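Local coordinates for GTP cyclohydrolase (PDB 2R41), which is of unknown function but belongs to the DUF960 family and may be a GTP cyclohydrolase, at residues C[30-35]-C[99-104]; C[42-47]-C[65-70]; C[49-54]-C[89-94]. All blocks are in the same frame, centred on the assembly; numbering follows the deposited sequence.

Contact 1. Residues C[30-35]-C[99-104]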
ATOM      1  N   ASP C  30     -15.361  -5.661  -6.707  1.00 41.48           N
ATOM      2  CA  ASP C  30     -14.574  -5.993  -7.882  1.00 43.77           C
ATOM      3  C   ASP C  30     -15.466  -6.186  -9.100  1.00 43.98           C
ATOM      4  O   ASP C  30     -15.128  -5.740 -10.214  1.00 44.50           O
ATOM      5  CB  ASP C  30     -13.724  -7.240  -7.661  1.00 46.10           C
ATOM      6  CG  ASP C  30     -12.583  -7.010  -6.661  1.00 50.61           C
ATOM      7  OD1 ASP C  30     -12.403  -5.834  -6.213  1.00 54.02           O
ATOM      8  OD2 ASP C  30     -11.876  -8.004  -6.300  1.00 55.14           O
ATOM      9  N   SER C  31     -16.601  -6.853  -8.900  1.00 43.92           N
ATOM     10  CA  SER C  31     -17.627  -6.923  -9.940  1.00 43.53           C
ATOM     11  C   SER C  31     -17.957  -5.597 -10.584  1.00 41.83           C
ATOM     12  O   SER C  31     -18.074  -5.545 -11.803  1.00 42.45           O
ATOM     13  CB  SER C  31     -18.916  -7.494  -9.398  1.00 44.04           C
ATOM     14  OG  SER C  31     -18.859  -8.879  -9.535  1.00 47.68           O
ATOM     15  N   ILE C  32     -18.136  -4.529  -9.806  1.00 39.89           N
ATOM     16  CA  ILE C  32     -18.450  -3.269 -10.453  1.00 38.45           C
ATOM     17  C   ILE C  32     -17.299  -2.904 -11.377  1.00 38.08           C
ATOM     18  O   ILE C  32     -17.513  -2.638 -12.557  1.00 38.28           O
ATOM     19  CB  ILE C  32     -18.671  -2.142  -9.488  1.00 38.32           C
ATOM     20  CG1 ILE C  32     -19.756  -2.484  -8.450  1.00 39.52           C
ATOM     21  CG2 ILE C  32     -19.014  -0.905 -10.247  1.00 37.48           C
ATOM     22  CD1 ILE C  32     -21.053  -2.870  -9.017  1.00 40.33           C
ATOM     23  N   TRP C  33     -16.074  -2.942 -10.868  1.00 37.32           N
ATOM     24  CA  TRP C  33     -14.949  -2.635 -11.714  1.00 37.53           C
ATOM     25  C   TRP C  33     -14.933  -3.560 -12.916  1.00 38.80           C
ATOM     26  O   TRP C  33     -14.752  -3.089 -14.040  1.00 40.19           O
ATOM     27  CB  TRP C  33     -13.620  -2.698 -10.986  1.00 37.79           C
ATOM     28  CG  TRP C  33     -13.460  -1.716  -9.839  1.00 37.95           C
ATOM     29  CD1 TRP C  33     -13.213  -2.032  -8.534  1.00 38.19           C
ATOM     30  CD2 TRP C  33     -13.539  -0.280  -9.882  1.00 37.95           C
ATOM     31  NE1 TRP C  33     -13.136  -0.896  -7.766  1.00 36.50           N
ATOM     32  CE2 TRP C  33     -13.329   0.193  -8.567  1.00 37.56           C
ATOM     33  CE3 TRP C  33     -13.762   0.653 -10.899  1.00 37.63           C
ATOM     34  CZ2 TRP C  33     -13.331   1.558  -8.244  1.00 37.67           C
ATOM     35  CZ3 TRP C  33     -13.764   1.998 -10.573  1.00 36.56           C
ATOM     36  CH2 TRP C  33     -13.553   2.437  -9.254  1.00 36.93           C
ATOM     37  N   LEU C  34     -15.144  -4.861 -12.727  1.00 38.75           N
ATOM     38  CA  LEU C  34     -15.085  -5.732 -13.884  1.00 39.62           C
ATOM     39  C   LEU C  34     -16.169  -5.435 -14.898  1.00 38.55           C
ATOM     40  O   LEU C  34     -15.932  -5.483 -16.104  1.00 38.72           O
ATOM     41  CB  LEU C  34     -15.077  -7.194 -13.501  1.00 41.22           C
ATOM     42  CG  LEU C  34     -13.733  -7.775 -13.044  1.00 46.01           C
ATOM     43  CD1 LEU C  34     -12.476  -6.831 -13.249  1.00 48.22           C
ATOM     44  CD2 LEU C  34     -13.854  -8.158 -11.576  1.00 49.03           C
ATOM     45  N   ILE C  35     -17.355  -5.100 -14.423  1.00 37.12           N
ATOM     46  CA  ILE C  35     -18.395  -4.711 -15.356  1.00 37.72           C
ATOM     47  C   ILE C  35     -17.905  -3.546 -16.202  1.00 38.70           C
ATOM     48  O   ILE C  35     -18.012  -3.584 -17.418  1.00 40.49           O
ATOM     49  CB  ILE C  35     -19.689  -4.335 -14.653  1.00 36.89           C
ATOM     50  CG1 ILE C  35     -20.355  -5.601 -14.120  1.00 37.80           C
ATOM     51  CG2 ILE C  35     -20.611  -3.560 -15.591  1.00 34.75           C
ATOM     52  CD1 ILE C  35     -21.480  -5.337 -13.113  1.00 37.41           C
ATOM     53  N   GLU C  99     -10.126   6.998  -9.432  1.00 44.32           N
ATOM     54  CA  GLU C  99     -11.469   6.453  -9.589  1.00 41.49           C
ATOM     55  C   GLU C  99     -12.009   5.925  -8.263  1.00 40.15           C
ATOM     56  O   GLU C  99     -11.280   5.301  -7.491  1.00 39.53           O
ATOM     57  CB  GLU C  99     -11.476   5.340 -10.638  1.00 40.55           C
ATOM     58  CG  GLU C  99     -11.159   5.814 -12.048  1.00 40.68           C
ATOM     59  CD  GLU C  99     -10.292   4.833 -12.812  1.00 42.84           C
ATOM     60  OE1 GLU C  99     -10.660   3.642 -12.883  1.00 41.11           O
ATOM     61  OE2 GLU C  99      -9.241   5.254 -13.341  1.00 46.84           O
ATOM     62  N   THR C 100     -13.287   6.180  -8.007  1.00 39.51           N
ATOM     63  CA  THR C 100     -13.887   5.860  -6.724  1.00 38.96           C
ATOM     64  C   THR C 100     -15.301   5.315  -6.858  1.00 38.13           C
ATOM     65  O   THR C 100     -16.106   5.829  -7.617  1.00 37.81           O
ATOM     66  CB  THR C 100     -13.893   7.095  -5.834  1.00 39.57           C
ATOM     67  OG1 THR C 100     -12.570   7.610  -5.754  1.00 41.56           O
ATOM     68  CG2 THR C 100     -14.350   6.770  -4.425  1.00 40.36           C
ATOM     69  N   ILE C 101     -15.582   4.250  -6.119  1.00 38.37           N
ATOM     70  CA  ILE C 101     -16.942   3.758  -5.963  1.00 38.27           C
ATOM     71  C   ILE C 101     -17.492   4.191  -4.633  1.00 38.76           C
ATOM     72  O   ILE C 101     -16.864   4.029  -3.603  1.00 39.09           O
ATOM     73  CB  ILE C 101     -16.968   2.260  -5.977  1.00 37.98           C
ATOM     74  CG1 ILE C 101     -16.517   1.778  -7.349  1.00 39.04           C
ATOM     75  CG2 ILE C 101     -18.355   1.787  -5.660  1.00 37.41           C
ATOM     76  CD1 ILE C 101     -16.273   0.306  -7.444  1.00 40.73           C
ATOM     77  N   LEU C 102     -18.681   4.742  -4.642  1.00 40.10           N
ATOM     78  CA  LEU C 102     -19.232   5.278  -3.408  1.00 41.76           C
ATOM     79  C   LEU C 102     -20.745   5.305  -3.466  1.00 42.83           C
ATOM     80  O   LEU C 102     -21.363   5.017  -4.509  1.00 42.31           O
ATOM     81  CB  LEU C 102     -18.676   6.672  -3.110  1.00 42.27           C
ATOM     82  CG  LEU C 102     -19.122   7.783  -4.065  1.00 43.29           C
ATOM     83  CD1 LEU C 102     -18.353   9.045  -3.795  1.00 45.65           C
ATOM     84  CD2 LEU C 102     -18.927   7.423  -5.516  1.00 41.19           C
ATOM     85  N   LEU C 103     -21.316   5.634  -2.317  1.00 44.86           N
ATOM     86  CA  LEU C 103     -22.743   5.645  -2.104  1.00 46.76           C
ATOM     87  C   LEU C 103     -23.221   7.018  -2.435  1.00 48.96           C
ATOM     88  O   LEU C 103     -22.467   7.957  -2.280  1.00 50.24           O
ATOM     89  CB  LEU C 103     -23.011   5.382  -0.637  1.00 47.52           C
ATOM     90  CG  LEU C 103     -23.391   3.966  -0.235  1.00 46.70           C
ATOM     91  CD1 LEU C 103     -22.714   2.959  -1.121  1.00 44.58           C
ATOM     92  CD2 LEU C 103     -23.008   3.775   1.206  1.00 46.90           C
ATOM     93  N   PRO C 104     -24.446   7.146  -2.951  1.00 50.60           N
ATOM     94  CA  PRO C 104     -25.061   8.448  -3.232  1.00 52.57           C
ATOM     95  C   PRO C 104     -25.035   9.397  -2.066  1.00 54.53           C
ATOM     96  O   PRO C 104     -24.794  10.585  -2.252  1.00 55.30           O
ATOM     97  CB  PRO C 104     -26.483   8.074  -3.605  1.00 53.31           C
ATOM     98  CG  PRO C 104     -26.263   6.763  -4.329  1.00 52.11           C
ATOM     99  CD  PRO C 104     -25.296   6.043  -3.419  1.00 50.42           C
TER

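Contact 2. Residues C[42-47]-C[65-70]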
ATOM      1  N   GLY C  42     -14.474   0.438 -24.114  1.00 46.98           N
ATOM      2  CA  GLY C  42     -14.258  -0.148 -25.427  1.00 47.74           C
ATOM      3  C   GLY C  42     -15.588  -0.441 -26.080  1.00 46.96           C
ATOM      4  O   GLY C  42     -15.630  -0.725 -27.295  1.00 48.69           O
ATOM      5  N   VAL C  43     -16.675  -0.346 -25.301  1.00 43.96           N
ATOM      6  CA  VAL C  43     -17.989  -0.631 -25.858  1.00 43.72           C
ATOM      7  C   VAL C  43     -18.809   0.620 -26.090  1.00 44.62           C
ATOM      8  O   VAL C  43     -19.289   0.849 -27.220  1.00 46.71           O
ATOM      9  CB  VAL C  43     -18.798  -1.662 -25.049  1.00 42.37           C
ATOM     10  CG1 VAL C  43     -20.181  -1.944 -25.715  1.00 40.99           C
ATOM     11  CG2 VAL C  43     -18.004  -2.949 -24.901  1.00 42.18           C
ATOM     12  N   ILE C  44     -18.994   1.429 -25.052  1.00 43.51           N
ATOM     13  CA  ILE C  44     -19.695   2.704 -25.209  1.00 44.32           C
ATOM     14  C   ILE C  44     -18.859   3.844 -24.587  1.00 44.68           C
ATOM     15  O   ILE C  44     -17.961   3.572 -23.752  1.00 44.64           O
ATOM     16  CB  ILE C  44     -21.076   2.665 -24.528  1.00 43.40           C
ATOM     17  CG1 ILE C  44     -20.911   3.025 -23.036  1.00 43.71           C
ATOM     18  CG2 ILE C  44     -21.798   1.349 -24.815  1.00 41.63           C
ATOM     19  CD1 ILE C  44     -21.473   2.082 -22.047  1.00 44.86           C
ATOM     20  N   PRO C  45     -19.190   5.118 -24.918  1.00 45.30           N
ATOM     21  CA  PRO C  45     -18.489   6.241 -24.330  1.00 45.31           C
ATOM     22  C   PRO C  45     -18.930   6.353 -22.890  1.00 43.96           C
ATOM     23  O   PRO C  45     -20.068   6.001 -22.563  1.00 43.32           O
ATOM     24  CB  PRO C  45     -19.016   7.444 -25.088  1.00 46.73           C
ATOM     25  CG  PRO C  45     -20.080   7.001 -25.915  1.00 47.30           C
ATOM     26  CD  PRO C  45     -20.310   5.554 -25.759  1.00 46.34           C
ATOM     27  N   LEU C  46     -18.038   6.824 -22.026  1.00 44.32           N
ATOM     28  CA  LEU C  46     -18.310   6.861 -20.592  1.00 42.86           C
ATOM     29  C   LEU C  46     -18.329   8.262 -20.034  1.00 44.23           C
ATOM     30  O   LEU C  46     -17.447   9.092 -20.296  1.00 45.10           O
ATOM     31  CB  LEU C  46     -17.305   6.003 -19.855  1.00 40.99           C
ATOM     32  CG  LEU C  46     -17.599   4.551 -20.144  1.00 40.65           C
ATOM     33  CD1 LEU C  46     -16.565   3.651 -19.553  1.00 39.49           C
ATOM     34  CD2 LEU C  46     -18.959   4.223 -19.576  1.00 40.93           C
ATOM     35  N   ASN C  47     -19.380   8.511 -19.279  1.00 44.64           N
ATOM     36  CA  ASN C  47     -19.543   9.705 -18.486  1.00 46.68           C
ATOM     37  C   ASN C  47     -18.565   9.546 -17.359  1.00 45.30           C
ATOM     38  O   ASN C  47     -18.160   8.451 -17.054  1.00 43.87           O
ATOM     39  CB  ASN C  47     -20.946   9.622 -17.924  1.00 47.60           C
ATOM     40  CG  ASN C  47     -21.510  10.950 -17.528  1.00 53.12           C
ATOM     41  OD1 ASN C  47     -21.155  11.517 -16.473  1.00 57.27           O
ATOM     42  ND2 ASN C  47     -22.465  11.437 -18.332  1.00 59.16           N
ATOM     43  N   PHE C  65     -27.125  -0.851 -14.974  1.00 44.61           N
ATOM     44  CA  PHE C  65     -26.250   0.304 -15.227  1.00 44.03           C
ATOM     45  C   PHE C  65     -26.952   1.406 -16.019  1.00 45.48           C
ATOM     46  O   PHE C  65     -27.747   1.121 -16.924  1.00 46.32           O
ATOM     47  CB  PHE C  65     -25.003  -0.122 -16.005  1.00 43.21           C
ATOM     48  CG  PHE C  65     -24.303   1.014 -16.705  1.00 42.50           C
ATOM     49  CD1 PHE C  65     -23.638   1.999 -15.977  1.00 41.43           C
ATOM     50  CD2 PHE C  65     -24.325   1.109 -18.095  1.00 42.80           C
ATOM     51  CE1 PHE C  65     -22.995   3.063 -16.629  1.00 42.91           C
ATOM     52  CE2 PHE C  65     -23.680   2.167 -18.763  1.00 42.90           C
ATOM     53  CZ  PHE C  65     -23.011   3.148 -18.035  1.00 42.97           C
ATOM     54  N   SER C  66     -26.629   2.657 -15.703  1.00 45.62           N
ATOM     55  CA  SER C  66     -27.020   3.784 -16.543  1.00 47.43           C
ATOM     56  C   SER C  66     -26.108   4.954 -16.254  1.00 47.59           C
ATOM     57  O   SER C  66     -25.333   4.887 -15.310  1.00 47.00           O
ATOM     58  CB  SER C  66     -28.491   4.181 -16.305  1.00 48.99           C
ATOM     59  OG  SER C  66     -28.735   4.639 -14.980  1.00 49.64           O
ATOM     60  N   GLN C  67     -26.208   6.008 -17.066  1.00 49.31           N
ATOM     61  CA  GLN C  67     -25.467   7.253 -16.901  1.00 50.38           C
ATOM     62  C   GLN C  67     -26.292   8.418 -17.459  1.00 53.80           C
ATOM     63  O   GLN C  67     -27.148   8.217 -18.331  1.00 54.29           O
ATOM     64  CB  GLN C  67     -24.080   7.183 -17.574  1.00 49.75           C
ATOM     65  CG  GLN C  67     -24.070   6.927 -19.080  1.00 49.68           C
ATOM     66  CD  GLN C  67     -22.677   6.714 -19.657  1.00 50.06           C
ATOM     67  OE1 GLN C  67     -21.677   6.985 -19.009  1.00 51.41           O
ATOM     68  NE2 GLN C  67     -22.611   6.232 -20.888  1.00 48.11           N
ATOM     69  N   GLU C  68     -26.029   9.612 -16.916  0.50 55.71           N
ATOM     70  CA  GLU C  68     -26.582  10.892 -17.364  0.50 59.30           C
ATOM     71  C   GLU C  68     -26.173  11.095 -18.825  0.50 60.99           C
ATOM     72  O   GLU C  68     -25.070  10.695 -19.218  0.50 60.25           O
ATOM     73  CB  GLU C  68     -26.015  12.048 -16.505  0.50 59.96           C
ATOM     74  CG  GLU C  68     -26.493  12.129 -15.022  0.50 60.32           C
ATOM     75  CD  GLU C  68     -25.368  12.507 -13.996  0.50 60.23           C
ATOM     76  OE1 GLU C  68     -25.549  12.234 -12.783  0.50 60.29           O
ATOM     77  OE2 GLU C  68     -24.305  13.059 -14.382  0.50 60.54           O
ATOM     78  N   ASN C  69     -27.056  11.695 -19.632  1.00 63.94           N
ATOM     79  CA  ASN C  69     -26.734  12.007 -21.044  1.00 66.72           C
ATOM     80  C   ASN C  69     -26.523  10.801 -21.922  1.00 66.08           C
ATOM     81  O   ASN C  69     -25.674  10.841 -22.824  1.00 67.05           O
ATOM     82  CB  ASN C  69     -25.456  12.855 -21.165  1.00 67.94           C
ATOM     83  CG  ASN C  69     -25.657  14.253 -20.711  1.00 71.41           C
ATOM     84  OD1 ASN C  69     -26.796  14.728 -20.604  1.00 73.80           O
ATOM     85  ND2 ASN C  69     -24.553  14.935 -20.424  1.00 73.78           N
ATOM     86  N   SER C  70     -27.248   9.720 -21.669  1.00 64.92           N
ATOM     87  CA  SER C  70     -27.083   8.562 -22.515  1.00 64.42           C
ATOM     88  C   SER C  70     -28.273   7.663 -22.408  1.00 64.12           C
ATOM     89  O   SER C  70     -28.917   7.591 -21.374  1.00 63.29           O
ATOM     90  CB  SER C  70     -25.793   7.816 -22.174  1.00 62.77           C
ATOM     91  OG  SER C  70     -25.763   6.544 -22.808  1.00 64.26           O
TER

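Contact 3. Residues C[49-54]-C[89-94]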
ATOM      1  N   LEU C  49     -19.250   9.813 -14.453  1.00 44.15           N
ATOM      2  CA  LEU C  49     -20.001   9.313 -13.306  1.00 43.04           C
ATOM      3  C   LEU C  49     -21.043   8.297 -13.731  1.00 42.70           C
ATOM      4  O   LEU C  49     -21.776   8.522 -14.693  1.00 43.06           O
ATOM      5  CB  LEU C  49     -20.648  10.445 -12.567  1.00 43.88           C
ATOM      6  CG  LEU C  49     -21.577   9.989 -11.457  1.00 43.03           C
ATOM      7  CD1 LEU C  49     -20.824   9.700 -10.194  1.00 41.33           C
ATOM      8  CD2 LEU C  49     -22.516  11.151 -11.252  1.00 48.01           C
ATOM      9  N   LEU C  50     -21.071   7.170 -13.022  1.00 41.74           N
ATOM     10  CA  LEU C  50     -21.768   5.976 -13.474  1.00 41.55           C
ATOM     11  C   LEU C  50     -22.697   5.460 -12.402  1.00 42.56           C
ATOM     12  O   LEU C  50     -22.259   5.264 -11.257  1.00 42.81           O
ATOM     13  CB  LEU C  50     -20.731   4.923 -13.759  1.00 39.81           C
ATOM     14  CG  LEU C  50     -20.227   4.768 -15.180  1.00 39.10           C
ATOM     15  CD1 LEU C  50     -19.985   6.034 -15.902  1.00 38.73           C
ATOM     16  CD2 LEU C  50     -18.985   3.959 -15.140  1.00 38.76           C
ATOM     17  N   HIS C  51     -23.970   5.249 -12.742  1.00 44.23           N
ATOM     18  CA  HIS C  51     -24.965   4.774 -11.770  1.00 45.66           C
ATOM     19  C   HIS C  51     -25.037   3.255 -11.861  1.00 44.97           C
ATOM     20  O   HIS C  51     -25.095   2.686 -12.956  1.00 46.18           O
ATOM     21  CB  HIS C  51     -26.353   5.341 -12.046  1.00 47.42           C
ATOM     22  CG  HIS C  51     -26.431   6.850 -12.076  1.00 55.40           C
ATOM     23  ND1 HIS C  51     -25.500   7.651 -12.719  1.00 60.64           N
ATOM     24  CD2 HIS C  51     -27.380   7.703 -11.606  1.00 60.77           C
ATOM     25  CE1 HIS C  51     -25.859   8.924 -12.627  1.00 60.46           C
ATOM     26  NE2 HIS C  51     -26.995   8.983 -11.956  1.00 62.27           N
ATOM     27  N   PHE C  52     -25.029   2.578 -10.724  1.00 44.27           N
ATOM     28  CA  PHE C  52     -25.352   1.160 -10.723  1.00 43.85           C
ATOM     29  C   PHE C  52     -26.433   0.840  -9.716  1.00 45.66           C
ATOM     30  O   PHE C  52     -26.218   1.040  -8.537  1.00 46.00           O
ATOM     31  CB  PHE C  52     -24.131   0.357 -10.380  1.00 41.52           C
ATOM     32  CG  PHE C  52     -23.013   0.512 -11.371  1.00 39.77           C
ATOM     33  CD1 PHE C  52     -22.966  -0.264 -12.509  1.00 36.38           C
ATOM     34  CD2 PHE C  52     -21.980   1.417 -11.142  1.00 36.27           C
ATOM     35  CE1 PHE C  52     -21.931  -0.130 -13.398  1.00 33.93           C
ATOM     36  CE2 PHE C  52     -20.971   1.557 -12.033  1.00 32.99           C
ATOM     37  CZ  PHE C  52     -20.942   0.781 -13.164  1.00 35.11           C
ATOM     38  N   ASP C  53     -27.586   0.353 -10.161  1.00 47.77           N
ATOM     39  CA  ASP C  53     -28.549  -0.179  -9.216  1.00 50.85           C
ATOM     40  C   ASP C  53     -28.311  -1.679  -8.994  1.00 51.19           C
ATOM     41  O   ASP C  53     -28.132  -2.437  -9.967  1.00 51.32           O
ATOM     42  CB  ASP C  53     -29.970   0.056  -9.683  1.00 53.43           C
ATOM     43  CG  ASP C  53     -30.293   1.528  -9.843  1.00 58.54           C
ATOM     44  OD1 ASP C  53     -30.607   1.975 -10.998  1.00 62.64           O
ATOM     45  OD2 ASP C  53     -30.228   2.238  -8.807  1.00 63.56           O
ATOM     46  N   LEU C  54     -28.292  -2.084  -7.715  1.00 51.37           N
ATOM     47  CA  LEU C  54     -28.101  -3.472  -7.288  1.00 51.71           C
ATOM     48  C   LEU C  54     -29.477  -4.098  -6.991  1.00 53.50           C
ATOM     49  O   LEU C  54     -30.143  -3.698  -6.056  1.00 55.08           O
ATOM     50  CB  LEU C  54     -27.252  -3.472  -6.014  1.00 51.47           C
ATOM     51  CG  LEU C  54     -25.764  -3.031  -5.949  1.00 51.37           C
ATOM     52  CD1 LEU C  54     -24.884  -4.186  -5.589  1.00 51.76           C
ATOM     53  CD2 LEU C  54     -25.171  -2.318  -7.173  1.00 50.39           C
ATOM     54  N   ARG C  89     -28.164   1.387  -4.390  1.00 53.70           N
ATOM     55  CA  ARG C  89     -27.399   1.815  -5.557  1.00 51.38           C
ATOM     56  C   ARG C  89     -26.022   2.337  -5.200  1.00 49.16           C
ATOM     57  O   ARG C  89     -25.825   2.784  -4.082  1.00 49.97           O
ATOM     58  CB  ARG C  89     -28.188   2.812  -6.414  1.00 52.84           C
ATOM     59  CG  ARG C  89     -28.567   4.110  -5.801  1.00 55.25           C
ATOM     60  CD  ARG C  89     -29.722   4.707  -6.624  1.00 63.60           C
ATOM     61  NE  ARG C  89     -29.602   6.166  -6.786  1.00 70.53           N
ATOM     62  CZ  ARG C  89     -29.771   7.089  -5.815  1.00 73.62           C
ATOM     63  NH1 ARG C  89     -30.072   6.745  -4.547  1.00 74.06           N
ATOM     64  NH2 ARG C  89     -29.606   8.382  -6.105  1.00 73.58           N
ATOM     65  N   ILE C  90     -25.071   2.247  -6.127  1.00 46.63           N
ATOM     66  CA  ILE C  90     -23.763   2.893  -5.966  1.00 45.20           C
ATOM     67  C   ILE C  90     -23.313   3.633  -7.227  1.00 44.26           C
ATOM     68  O   ILE C  90     -23.840   3.421  -8.327  1.00 43.60           O
ATOM     69  CB  ILE C  90     -22.637   1.909  -5.600  1.00 44.64           C
ATOM     70  CG1 ILE C  90     -22.313   1.021  -6.778  1.00 45.18           C
ATOM     71  CG2 ILE C  90     -22.996   1.045  -4.401  1.00 45.29           C
ATOM     72  CD1 ILE C  90     -22.168  -0.468  -6.398  1.00 49.72           C
ATOM     73  N   PHE C  91     -22.310   4.486  -7.051  1.00 43.27           N
ATOM     74  CA  PHE C  91     -21.785   5.278  -8.128  1.00 42.71           C
ATOM     75  C   PHE C  91     -20.341   4.913  -8.346  1.00 41.62           C
ATOM     76  O   PHE C  91     -19.627   4.572  -7.370  1.00 42.21           O
ATOM     77  CB  PHE C  91     -21.822   6.719  -7.718  1.00 44.56           C
ATOM     78  CG  PHE C  91     -23.183   7.326  -7.759  1.00 48.55           C
ATOM     79  CD1 PHE C  91     -24.274   6.623  -8.284  1.00 51.64           C
ATOM     80  CD2 PHE C  91     -23.379   8.635  -7.340  1.00 52.03           C
ATOM     81  CE1 PHE C  91     -25.556   7.210  -8.359  1.00 53.53           C
ATOM     82  CE2 PHE C  91     -24.656   9.234  -7.429  1.00 54.52           C
ATOM     83  CZ  PHE C  91     -25.740   8.515  -7.929  1.00 53.65           C
ATOM     84  N   ALA C  92     -19.896   4.948  -9.604  1.00 39.62           N
ATOM     85  CA  ALA C  92     -18.467   4.945  -9.900  1.00 37.87           C
ATOM     86  C   ALA C  92     -18.116   6.330 -10.389  1.00 38.60           C
ATOM     87  O   ALA C  92     -18.775   6.903 -11.288  1.00 39.84           O
ATOM     88  CB  ALA C  92     -18.137   3.952 -10.926  1.00 37.23           C
ATOM     89  N   PHE C  93     -17.081   6.894  -9.800  1.00 38.10           N
ATOM     90  CA  PHE C  93     -16.710   8.240 -10.156  1.00 38.39           C
ATOM     91  C   PHE C  93     -15.249   8.389 -10.487  1.00 38.78           C
ATOM     92  O   PHE C  93     -14.370   7.871  -9.800  1.00 38.57           O
ATOM     93  CB  PHE C  93     -17.029   9.170  -9.045  1.00 38.43           C
ATOM     94  CG  PHE C  93     -16.650  10.572  -9.329  1.00 41.11           C
ATOM     95  CD1 PHE C  93     -17.173  11.234 -10.442  1.00 42.04           C
ATOM     96  CD2 PHE C  93     -15.786  11.263  -8.466  1.00 42.62           C
ATOM     97  CE1 PHE C  93     -16.857  12.568 -10.695  1.00 43.20           C
ATOM     98  CE2 PHE C  93     -15.456  12.601  -8.707  1.00 43.62           C
ATOM     99  CZ  PHE C  93     -16.007  13.255  -9.820  1.00 44.84           C
ATOM    100  N   ASP C  94     -15.002   9.157 -11.527  1.00 39.78           N
ATOM    101  CA  ASP C  94     -13.682   9.317 -12.028  1.00 41.17           C
ATOM    102  C   ASP C  94     -13.415  10.790 -12.071  1.00 43.35           C
ATOM    103  O   ASP C  94     -13.975  11.483 -12.885  1.00 45.35           O
ATOM    104  CB  ASP C  94     -13.560   8.681 -13.412  1.00 40.91           C
ATOM    105  CG  ASP C  94     -12.174   8.837 -13.992  1.00 43.96           C
ATOM    106  OD1 ASP C  94     -11.324   9.393 -13.260  1.00 46.94           O
ATOM    107  OD2 ASP C  94     -11.920   8.455 -15.162  1.00 44.87           O
TER

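Contact 1. Residues C[30-35]-C[99-104]
I101, on strand 98-102, next to the outermost strand 13-16, reaches the indole of W33 on helix 26-40 and also brushes I32, one residue earlier in the helix. The indole can be followed outward from the backbone. W33 CB leaves the helix aslant of the line to the strand, and the ring swings across because CG lies anti to the carbonyl carbon (chi1 -62°). From the five-membered ring onward, I101 takes one side: its CD1 lies over one face of that ring, a CH-pi contact whose exact spacing is doubtful. The kind of contact is more secure than its tightness. Beyond the ring fusion, W33 CZ2 and CH2 run past I101 CG1. At the far end of the six-membered ring W33 CH2 meets E99 CB at 3.8 Å, and the backbone N of T100 lies near the ring plane, at its edge. A broad, flat indole suits this place because it spans the usual helix-to-sheet spacing, the segment axes being 10.3 Å apart at closest. I32 is a shorter filler, with CB near I101 CD1; this buried residue adds apolar bulk against I101 and I90. E99 lends its CB to the packing and sends its carboxylate to a salt bridge with R14. The helix also touches strand 89-94 through I32 on I90, while strand 98-102 is hydrogen-bonded through its backbone to strand 13-16 on one flank and 89-94 on the other, and L34 packs on L34 of the second subunit.

Contact 2. Residues C[42-47]-C[65-70]
F65 begins the second segment, near the end of strand 60-66, with its ring directed at the loop that follows helix 26-40. Its CE2 touches I44 CD1 at 4.0 Å, and CZ lies 4.5 Å from L46 CD2, both obliquely placed around the ring, so that the two aliphatic loop residues lie against the buried F65 ring. Q67 is the polar centre of the contact. Its CG stands between the backbone N and the carbonyl carbon (chi1 60°), and from there the chain runs out straight to the loop, bringing both ends of the amide to backbone atoms. Q67 NE2 donates to P45 O over 3.1 Å, nearly in the planes of both groups and almost straight, with an N-H...O angle of 167°. Q67 OE1 accepts from N47 N at 2.8 Å, here with the donor tilted out of the carbonyl plane. Glutamine is apt because its amide offers N-H groups at one end and a carbonyl oxygen at the other, and proline at 45, which has no N-H to give, can still offer its carbonyl. Next, E68 places its backbone O 2.8 Å from N47 ND2, and its side chain is exposed to solvent. N69 follows with positive phi, a conformation asparagine adopts readily, and the chain turns; S70 OG then accepts the N-H of V72. N47 meanwhile uses OD1 to accept L49 N, in the manner of an Asx turn. With two bonds in opposite senses, the amide of Q67 is fixed in rotation, and the carbonyl of P45 and the N-H of N47, in a loop without regular structure, find their partners in one side chain.

Contact 3. Residues C[49-54]-C[89-94]
This contact is an antiparallel strand pair in the middle of the mixed six-stranded sheet of this alpha-beta protein: strand 49-57 beside strand 89-94, two strands far apart in sequence, with strands 60-66 and 98-102 flanking them. Their axes run 161° apart and approach to 4.7 Å. Four backbone hydrogen bonds tie them, in two hydrogen-bonded pairs. L50 and A92 exchange N-to-O bonds of 2.9 Å in both directions, and F52 and I90 likewise bond in both directions. On one face, L50, F52 and I90 pack on I32 and I36 of helix 26-40, while A92 meets F8, and accordingly these positions are apolar. A92 is small enough to let the ring of F52 come in beside it, F52 CE2 meeting A92 CB in the plane of the ring at 3.9 Å. I90 CD1 reaches L54 CD2 farther along, extending the same apolar seam. The other face mixes polar, aromatic and aliphatic residues. L49 slips its CD1 between F91 and F93, 4.0 Å from F93 CD1; with CG anti to the backbone N, branch CD1 is brought toward both rings. R89 runs alongside D53, their charged groups nearly coplanar, but R89 NE stays 4.5 Å from D53 OD2, beyond a salt bridge. H51 and F91, a non-hydrogen-bonded pair, point the same way and form an edge-to-face aromatic contact: F91 turns its edge to the imidazole, planes 50° apart, with F91 CE1 3.7 Å above the H51 ring and toward its rim.

From the N terminus, helix 26-40 opens contact 1, whose second half comes only at residues 99-104, so both other contacts fall within the loop it closes. The loop after the helix opens contact 2, and strand 49-57 opens contact 3 before 65-70 closes contact 2; contact 3 closes later, at 89-94, so these two cross. Strand 49-57 joins them: H51 N probably bonds to S66 O, 2.9 Å away, tying it to strand 60-66. On the other flank, F93 N and T100 O join strand 89-94 to strand 98-102. Thus the helix, its following loop and the strands 60-66, 49-57, 89-94 and 98-102 hang together as one sheet with its cover.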